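Local atomic coordinates of glycerol-3-phosphate dehydrogenase [NAD(+)] (Dunaliella salina, PDB entry 6IUY), a protein that probably interconverts dihydroxyacetone phosphate and sn-glycerol 3-phosphate with NAD, and carries a magnesium-binding haloacid dehalogenase-like domain beside its dehydrogenase part. Residues Leu488-Gly491 against Leu492-Arg496. Numbering follows the deposited sequence.
Sequences LRQG and LSEMR
Gln490 and Glu494, one turn apart on helix 481-502, illustrate how an i to i+4 pair can link neighbouring side chains into a polar chain. Gln490 NE2 donates to Glu494 OE1 at 2.9 Å along a nearly straight line (170°). The carboxylate oxygen lies close to the amide plane and receives the N-H on its anti lone pair, although the two flat groups stand 79° apart. Gln490 bends at chi2 (69°), which turns its amide along the helix surface toward Glu494, whose own chain is extended beyond CG. The other end of the amide is held too: Arg489 NH2 reaches Gln490 OE1 at 2.8 Å, in the carbonyl plane on a lone pair, and this double grip fixes the flip of the amide. With an alanine in place of Gln490, Arg489 NH2 and Glu494 OE1 would each probably lose one partner, and a gap would be likely to open against Tyr606. The backbone keeps its regular i to i+4 bonds, such as Met495 N to Gly491 O (2.9 Å), and Met495 CG rests 3.3 Å from that same Gly491 O. Backbone amides of Leu586 and Phe587 take the Glu494 carboxylate, tying this face to helix 585-594, while Arg489 forms a salt bridge with Glu423 of the second subunit. Leu488 and Leu492 pack on helix 514-526, and Met495 meets helix 454-477 beside the substrate-binding Lys464.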
ATOM      1  N   LEU A 488     -13.726   3.168  -0.545  1.00 43.13           N
ATOM      2  CA  LEU A 488     -12.292   3.422  -0.511  1.00 45.07           C
ATOM      3  C   LEU A 488     -11.469   2.255  -1.069  1.00 47.25           C
ATOM      4  O   LEU A 488     -10.491   2.468  -1.829  1.00 43.62           O
ATOM      5  CB  LEU A 488     -11.840   3.749   0.912  1.00 43.20           C
ATOM      6  CG  LEU A 488     -11.805   5.286   1.081  1.00 45.25           C
ATOM      7  CD1 LEU A 488     -13.204   5.864   0.848  1.00 34.57           C
ATOM      8  CD2 LEU A 488     -11.263   5.690   2.444  1.00 39.20           C
ATOM      9  N   ARG A 489     -11.853   1.036  -0.699  1.00 43.25           N
ATOM     10  CA  ARG A 489     -11.160  -0.157  -1.181  1.00 43.31           C
ATOM     11  C   ARG A 489     -11.212  -0.229  -2.697  1.00 40.91           C
ATOM     12  O   ARG A 489     -10.181  -0.374  -3.348  1.00 42.90           O
ATOM     13  CB  ARG A 489     -11.767  -1.440  -0.596  1.00 44.34           C
ATOM     14  CG  ARG A 489     -10.913  -2.660  -0.944  1.00 46.29           C
ATOM     15  CD  ARG A 489     -11.714  -3.914  -1.162  1.00 46.30           C
ATOM     16  NE  ARG A 489     -12.910  -3.706  -1.972  1.00 44.46           N
ATOM     17  CZ  ARG A 489     -12.926  -3.677  -3.296  1.00 44.04           C
ATOM     18  NH1 ARG A 489     -11.795  -3.804  -3.972  1.00 44.20           N
ATOM     19  NH2 ARG A 489     -14.079  -3.505  -3.946  1.00 46.20           N
ATOM     20  N   GLN A 490     -12.418  -0.146  -3.257  1.00 38.76           N
ATOM     21  CA  GLN A 490     -12.571  -0.181  -4.701  1.00 38.87           C
ATOM     22  C   GLN A 490     -11.845   1.011  -5.364  1.00 44.61           C
ATOM     23  O   GLN A 490     -11.207   0.884  -6.418  1.00 39.77           O
ATOM     24  CB  GLN A 490     -14.047  -0.180  -5.060  1.00 40.29           C
ATOM     25  CG  GLN A 490     -14.330  -0.216  -6.555  1.00 41.81           C
ATOM     26  CD  GLN A 490     -13.950  -1.542  -7.205  1.00 47.85           C
ATOM     27  OE1 GLN A 490     -13.806  -2.570  -6.531  1.00 45.33           O
ATOM     28  NE2 GLN A 490     -13.783  -1.522  -8.520  1.00 45.19           N
ATOM     29  N   GLY A 491     -11.935   2.173  -4.731  1.00 45.41           N
ATOM     30  CA  GLY A 491     -11.278   3.350  -5.249  1.00 42.59           C
ATOM     31  C   GLY A 491      -9.784   3.174  -5.318  1.00 40.24           C
ATOM     32  O   GLY A 491      -9.159   3.493  -6.325  1.00 39.18           O
ATOM     33  N   LEU A 492      -9.195   2.673  -4.246  1.00 39.74           N
ATOM     34  CA  LEU A 492      -7.756   2.473  -4.228  1.00 41.73           C
ATOM     35  C   LEU A 492      -7.360   1.452  -5.293  1.00 46.53           C
ATOM     36  O   LEU A 492      -6.349   1.606  -5.990  1.00 44.97           O
ATOM     37  CB  LEU A 492      -7.301   2.023  -2.842  1.00 44.92           C
ATOM     38  CG  LEU A 492      -5.802   1.843  -2.656  1.00 43.55           C
ATOM     39  CD1 LEU A 492      -5.079   3.121  -3.059  1.00 42.75           C
ATOM     40  CD2 LEU A 492      -5.501   1.467  -1.200  1.00 43.14           C
ATOM     41  N   SER A 493      -8.190   0.427  -5.449  1.00 45.09           N
ATOM     42  CA  SER A 493      -7.901  -0.642  -6.404  1.00 49.09           C
ATOM     43  C   SER A 493      -7.994  -0.132  -7.844  1.00 45.29           C
ATOM     44  O   SER A 493      -7.236  -0.574  -8.722  1.00 41.53           O
ATOM     45  CB  SER A 493      -8.835  -1.850  -6.157  1.00 45.88           C
ATOM     46  OG  SER A 493      -9.366  -2.374  -7.358  1.00 52.03           O
ATOM     47  N   GLU A 494      -8.893   0.815  -8.093  1.00 43.16           N
ATOM     48  CA  GLU A 494      -8.996   1.381  -9.439  1.00 45.76           C
ATOM     49  C   GLU A 494      -7.918   2.444  -9.714  1.00 42.85           C
ATOM     50  O   GLU A 494      -7.497   2.603 -10.845  1.00 43.95           O
ATOM     51  CB  GLU A 494     -10.373   1.979  -9.672  1.00 40.49           C
ATOM     52  CG  GLU A 494     -11.466   0.961  -9.762  1.00 42.42           C
ATOM     53  CD  GLU A 494     -12.753   1.588 -10.189  1.00 48.33           C
ATOM     54  OE1 GLU A 494     -13.833   1.021  -9.890  1.00 49.13           O
ATOM     55  OE2 GLU A 494     -12.679   2.669 -10.828  1.00 46.13           O
ATOM     56  N   MET A 495      -7.480   3.161  -8.685  1.00 41.53           N
ATOM     57  CA  MET A 495      -6.329   4.044  -8.823  1.00 44.94           C
ATOM     58  C   MET A 495      -5.145   3.219  -9.313  1.00 49.06           C
ATOM     59  O   MET A 495      -4.518   3.536 -10.335  1.00 47.34           O
ATOM     60  CB  MET A 495      -6.002   4.726  -7.492  1.00 39.55           C
ATOM     61  CG  MET A 495      -6.984   5.840  -7.111  1.00 40.48           C
ATOM     62  SD  MET A 495      -6.857   6.348  -5.379  1.00 45.53           S
ATOM     63  CE  MET A 495      -5.159   6.931  -5.229  1.00 36.08           C
ATOM     64  N   ARG A 496      -4.877   2.148  -8.567  1.00 48.02           N
ATOM     65  CA  ARG A 496      -3.879   1.128  -8.870  1.00 43.79           C
ATOM     66  C   ARG A 496      -3.953   0.614 -10.301  1.00 47.32           C
ATOM     67  O   ARG A 496      -2.949   0.543 -10.993  1.00 50.87           O
ATOM     68  CB  ARG A 496      -4.052  -0.043  -7.899  1.00 48.63           C
ATOM     69  CG  ARG A 496      -2.807  -0.889  -7.736  1.00 53.17           C
ATOM     70  CD  ARG A 496      -2.935  -1.818  -6.555  1.00 55.62           C
ATOM     71  NE  ARG A 496      -1.910  -2.860  -6.564  1.00 60.13           N
ATOM     72  CZ  ARG A 496      -2.154  -4.153  -6.772  1.00 59.68           C
ATOM     73  NH1 ARG A 496      -3.398  -4.570  -6.983  1.00 53.83           N
ATOM     74  NH2 ARG A 496      -1.153  -5.033  -6.750  1.00 57.04           N
TER